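Local coordinates for dimethylsulfoniopropionate lyase (Roseovarius nubinhibens, PDB 4B29), which probably catalyses cleavage of dimethylsulfoniopropionate, releasing dimethyl sulfide and acrylate, at a zinc ion held in a cupin barrel, at residues A[37-40]-A[45-48]; A[137-140]-A[144-147]. All blocks are in the same frame, centred on the assembly; numbering follows the deposited sequence. Where two conformers were deposited one is given.

Interaction 1. Residues A[37-40]-A[45-48]; sequences DWHE and FRAF
The indole of W38 turns an edge toward the face of F45 in an offset edge-to-face pair: the planes stand 86° apart, and the nearest carbons, W38 CD1 and F45 CE2, are 4.0 Å from each other. The imidazole of H39 meets F45 obliquely, its CD2 lying 3.6 Å from F45 CB, while the backbone N of R46 sits above one imidazole face, nearer its edge than its centre. Together W38, H39 and F45 make a small aromatic cluster in the bend between two helices. With CG anti to the backbone nitrogen (chi1 178°), H39 sends its ring across to the far end of helix 43-48, where NE2 is hydrogen-bonded to A49 O, just past the last helical residue, which helps to fix how the ring is turned. On the solvent side, R46 in one of its two conformers curls back, bent at chi3, and NH1 donates to E40 O over 2.8 Å. The bond is far from straight at the hydrogen (136°), and the donor is tilted from the carbonyl plane. The other conformer need not keep it. The contact thus joins helix 43-48 to the C-terminal end of helix 24-41 across a short link. F45 packs on L155 and S157 of strand 153-159 and on L201 and L203 of strand 198-205, and W38 NE1 bonds to S157 OG, so both helices are held against these strands.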
loop_
_atom_site.group_PDB
_atom_site.type_symbol
_atom_site.label_atom_id
_atom_site.label_comp_id
_atom_site.label_asym_id
_atom_site.label_seq_id
_atom_site.Cartn_x
_atom_site.Cartn_y
_atom_site.Cartn_z
ATOM N N ASP A 37 -13.806 5.739 2.956
ATOM C CA ASP A 37 -14.065 7.161 2.698
ATOM C C ASP A 37 -13.077 7.663 1.613
ATOM O O ASP A 37 -13.476 8.460 0.740
ATOM C CB ASP A 37 -13.804 7.988 3.968
ATOM C CG ASP A 37 -14.914 7.832 5.039
ATOM O OD1 ASP A 37 -16.021 7.346 4.723
ATOM O OD2 ASP A 37 -14.628 8.256 6.186
ATOM N N TRP A 38 -11.837 7.207 1.726
ATOM C CA TRP A 38 -10.755 7.571 0.752
ATOM C C TRP A 38 -11.166 7.072 -0.639
ATOM O O TRP A 38 -11.144 7.824 -1.623
ATOM C CB TRP A 38 -9.486 6.935 1.229
ATOM C CG TRP A 38 -8.240 7.127 0.400
ATOM C CD1 TRP A 38 -7.600 6.160 -0.349
ATOM C CD2 TRP A 38 -7.406 8.292 0.355
ATOM N NE1 TRP A 38 -6.394 6.668 -0.849
ATOM C CE2 TRP A 38 -6.272 7.970 -0.425
ATOM C CE3 TRP A 38 -7.499 9.575 0.938
ATOM C CZ2 TRP A 38 -5.244 8.886 -0.667
ATOM C CZ3 TRP A 38 -6.463 10.494 0.693
ATOM C CH2 TRP A 38 -5.370 10.129 -0.117
ATOM N N HIS A 39 -11.572 5.792 -0.724
ATOM C CA HIS A 39 -12.030 5.277 -2.000
ATOM C C HIS A 39 -13.182 6.076 -2.596
ATOM O O HIS A 39 -13.157 6.412 -3.774
ATOM C CB HIS A 39 -12.414 3.788 -1.806
ATOM C CG HIS A 39 -12.959 3.127 -3.029
ATOM N ND1 HIS A 39 -14.288 3.186 -3.380
ATOM C CD2 HIS A 39 -12.360 2.287 -3.908
ATOM C CE1 HIS A 39 -14.472 2.486 -4.492
ATOM N NE2 HIS A 39 -13.319 1.948 -4.833
ATOM N N GLU A 40 -14.184 6.412 -1.765
ATOM C CA GLU A 40 -15.379 7.127 -2.208
ATOM C C GLU A 40 -14.976 8.497 -2.736
ATOM O O GLU A 40 -15.581 9.012 -3.670
ATOM C CB GLU A 40 -16.350 7.351 -1.020
ATOM C CG GLU A 40 -17.581 8.170 -1.456
ATOM C CD GLU A 40 -18.777 8.064 -0.522
ATOM O OE1 GLU A 40 -18.584 7.957 0.710
ATOM O OE2 GLU A 40 -19.924 8.102 -1.030
ATOM N N PHE A 45 -10.366 5.737 -8.012
ATOM C CA PHE A 45 -10.597 4.496 -7.250
ATOM C C PHE A 45 -12.001 3.980 -7.578
ATOM O O PHE A 45 -12.149 2.777 -7.791
ATOM C CB PHE A 45 -10.464 4.752 -5.726
ATOM C CG PHE A 45 -9.096 4.507 -5.200
ATOM C CD1 PHE A 45 -7.952 4.818 -5.969
ATOM C CD2 PHE A 45 -8.904 3.936 -3.918
ATOM C CE1 PHE A 45 -6.648 4.517 -5.480
ATOM C CE2 PHE A 45 -7.625 3.648 -3.447
ATOM C CZ PHE A 45 -6.484 3.951 -4.207
ATOM N N ARG A 46 -13.015 4.847 -7.597
ATOM C CA ARG A 46 -14.375 4.414 -7.939
ATOM C C ARG A 46 -14.445 3.808 -9.335
ATOM O O ARG A 46 -15.215 2.863 -9.572
ATOM C CB ARG A 46 -15.351 5.584 -7.821
ATOM C CG ARG A 46 -15.247 6.249 -6.425
ATOM C CD ARG A 46 -16.547 6.977 -6.067
ATOM N NE ARG A 46 -16.982 7.899 -7.125
ATOM C CZ ARG A 46 -16.577 9.167 -7.248
ATOM N NH1 ARG A 46 -15.675 9.728 -6.407
ATOM N NH2 ARG A 46 -17.082 9.872 -8.235
ATOM N N ALA A 47 -13.673 4.385 -10.259
ATOM C CA ALA A 47 -13.637 3.849 -11.623
ATOM C C ALA A 47 -12.984 2.462 -11.694
ATOM O O ALA A 47 -13.342 1.651 -12.590
ATOM C CB ALA A 47 -12.881 4.835 -12.565
ATOM N N PHE A 48 -12.023 2.194 -10.814
ATOM C CA PHE A 48 -11.252 0.972 -10.881
ATOM C C PHE A 48 -12.025 -0.194 -10.271
ATOM O O PHE A 48 -11.986 -1.310 -10.792
ATOM C CB PHE A 48 -9.964 1.189 -10.094
ATOM C CG PHE A 48 -8.928 0.074 -10.210
ATOM C CD1 PHE A 48 -8.044 0.008 -11.295
ATOM C CD2 PHE A 48 -8.818 -0.862 -9.175
ATOM C CE1 PHE A 48 -7.020 -0.988 -11.323
ATOM C CE2 PHE A 48 -7.804 -1.859 -9.188
ATOM C CZ PHE A 48 -6.899 -1.906 -10.256
#

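Interaction 2. Residues A[137-140]-A[144-147]; sequences GYWG and DYGW. With PO4 (phosphate ion), chain E; PO4 (phosphate ion), chain B.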
loop_
_atom_site.group_PDB
_atom_site.type_symbol
_atom_site.label_atom_id
_atom_site.label_comp_id
_atom_site.label_asym_id
_atom_site.label_seq_id
_atom_site.Cartn_x
_atom_site.Cartn_y
_atom_site.Cartn_z
ATOM N N GLY A 137 1.522 0.100 1.661
ATOM C CA GLY A 137 2.978 -0.059 1.714
ATOM C C GLY A 137 3.572 1.200 2.362
ATOM O O GLY A 137 2.947 2.293 2.300
ATOM N N TYR A 138 4.692 1.035 3.059
ATOM C CA TYR A 138 5.463 2.182 3.583
ATOM C C TYR A 138 6.905 1.984 3.188
ATOM O O TYR A 138 7.443 0.869 3.275
ATOM C CB TYR A 138 5.378 2.224 5.107
ATOM C CG TYR A 138 6.265 3.328 5.685
ATOM C CD1 TYR A 138 5.767 4.615 5.817
ATOM C CD2 TYR A 138 7.591 3.039 6.033
ATOM C CE1 TYR A 138 6.607 5.661 6.374
ATOM C CE2 TYR A 138 8.451 4.064 6.548
ATOM C CZ TYR A 138 7.907 5.330 6.732
ATOM O OH TYR A 138 8.752 6.312 7.253
ATOM N N TRP A 139 7.545 3.065 2.729
ATOM C CA TRP A 139 8.978 3.060 2.473
ATOM C C TRP A 139 9.593 4.293 3.125
ATOM O O TRP A 139 9.114 5.400 2.917
ATOM C CB TRP A 139 9.251 3.196 0.962
ATOM C CG TRP A 139 8.892 1.961 0.192
ATOM C CD1 TRP A 139 9.746 0.998 -0.255
ATOM C CD2 TRP A 139 7.568 1.577 -0.256
ATOM N NE1 TRP A 139 9.037 0.041 -0.968
ATOM C CE2 TRP A 139 7.709 0.370 -0.966
ATOM C CE3 TRP A 139 6.301 2.155 -0.119
ATOM C CZ2 TRP A 139 6.606 -0.308 -1.536
ATOM C CZ3 TRP A 139 5.200 1.504 -0.718
ATOM C CH2 TRP A 139 5.383 0.274 -1.398
ATOM N N GLY A 140 10.648 4.079 3.907
ATOM C CA GLY A 140 11.324 5.280 4.489
ATOM C C GLY A 140 12.084 6.022 3.380
ATOM O O GLY A 140 12.212 5.566 2.242
ATOM N N ASP A 144 15.295 2.599 -2.962
ATOM C CA ASP A 144 15.032 2.366 -4.371
ATOM C C ASP A 144 14.375 0.995 -4.493
ATOM O O ASP A 144 14.998 -0.045 -4.294
ATOM C CB ASP A 144 16.323 2.430 -5.181
ATOM C CG ASP A 144 16.075 2.503 -6.668
ATOM O OD1 ASP A 144 15.739 3.608 -7.185
ATOM O OD2 ASP A 144 16.227 1.448 -7.325
ATOM N N TYR A 145 13.079 1.016 -4.749
ATOM C CA TYR A 145 12.312 -0.221 -4.971
ATOM C C TYR A 145 12.446 -0.476 -6.442
ATOM O O TYR A 145 11.857 0.258 -7.269
ATOM C CB TYR A 145 10.854 0.036 -4.558
ATOM C CG TYR A 145 9.919 -1.150 -4.613
ATOM C CD1 TYR A 145 10.394 -2.458 -4.785
ATOM C CD2 TYR A 145 8.547 -0.954 -4.428
ATOM C CE1 TYR A 145 9.495 -3.540 -4.816
ATOM C CE2 TYR A 145 7.644 -2.039 -4.429
ATOM C CZ TYR A 145 8.142 -3.317 -4.635
ATOM O OH TYR A 145 7.244 -4.385 -4.637
ATOM N N GLY A 146 13.249 -1.479 -6.802
ATOM C CA GLY A 146 13.609 -1.702 -8.209
ATOM C C GLY A 146 12.471 -2.279 -9.035
ATOM O O GLY A 146 11.377 -2.550 -8.499
ATOM N N TRP A 147 12.720 -2.466 -10.318
ATOM C CA TRP A 147 11.703 -2.933 -11.269
ATOM C C TRP A 147 11.070 -4.256 -10.785
ATOM O O TRP A 147 11.773 -5.244 -10.500
ATOM C CB TRP A 147 12.310 -3.170 -12.654
ATOM C CG TRP A 147 12.781 -1.900 -13.317
ATOM C CD1 TRP A 147 14.096 -1.545 -13.552
ATOM C CD2 TRP A 147 11.973 -0.840 -13.853
ATOM N NE1 TRP A 147 14.144 -0.303 -14.189
ATOM C CE2 TRP A 147 12.862 0.138 -14.400
ATOM C CE3 TRP A 147 10.593 -0.634 -13.973
ATOM C CZ2 TRP A 147 12.402 1.309 -15.022
ATOM C CZ3 TRP A 147 10.138 0.541 -14.580
ATOM C CH2 TRP A 147 11.042 1.504 -15.104
HETATM P P PO4 E . 12.489 6.736 8.597
HETATM O O1 PO4 E . 12.453 6.426 10.111
HETATM O O2 PO4 E . 11.159 6.439 7.925
HETATM O O3 PO4 E . 12.621 8.229 8.429
HETATM O O4 PO4 E . 13.562 5.938 7.867
HETATM P P PO4 B . 3.821 -3.309 -5.660
HETATM O O1 PO4 B . 4.733 -3.942 -4.651
HETATM O O2 PO4 B . 2.467 -3.063 -4.965
HETATM O O3 PO4 B . 4.368 -1.998 -6.208
HETATM O O4 PO4 B . 3.584 -4.196 -6.838
#
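W139 sets the NE1-CE2-CZ2 side of its indole against the CD2-CE2 side of Y145; the five-membered ring and the phenol ring are near parallel (29° apart) but slid so far that they barely overlap. This is interior packing of the cupin barrel: strands 133-139 and 144-149 follow one another in the chain yet belong to different sheets, and the pair joins the two sheets through side chains. The backbones stay well separated, W139 CA and Y145 CA being 8.8 Å apart, so side chains alone make the contact. Its closest point is W139 CZ2 against Y145 CE2 at 3.5 Å, and W139 NE1 lies 3.6 Å from Y145 CD2. The small chi2 of Y145 (12°) brings CD1 round almost level with CA and leaves the CD2-CE2 side of the ring facing the indole. F111 and F115 also meet the W139 ring, and H148 stacks on Y145, so the pair belongs to a larger group of aromatic residues near the zinc ion. Y138 points elsewhere, among V67, H70 and L71 of helix 67-73; there its OH lies 2.5 Å from O2 of the chain E phosphate, which H70 ND1 and R114 NH1 also bond, though D74 O is a competing acceptor for its proton. The chain B phosphate, like the other probably from the crystallisation liquor, is also bonded to Y156 OH and H148 NE2. Y145 OH is hydrogen-bonded to Y102 OH as well as to this phosphate, whose O1 lies at the edge of the Y145 ring, in plane, and accepts from Y145 OH at 2.5 Å.

Interactions 1 and 2 lie on opposite sides of the chain's centre, their own centres 23 Å apart and their nearest atoms about 11 Å apart. Strand 198-205 connects them: L201 and L203 support the aromatic cluster of 37-40 and 45-48, whereas I198 and T200 pack on W139. Strand 153-159 does likewise, with S157 bonded to W38 and Y156 reaching the phosphate beside Y145. Interaction 2 is the nearer to the metal, since the Y145 side chain is about 6 Å from the zinc ion bound by H150, E154 and H189. In interaction 1 the side chain of F45 is about 13 Å from the bound zinc ion, consistent with packing outside the barrel.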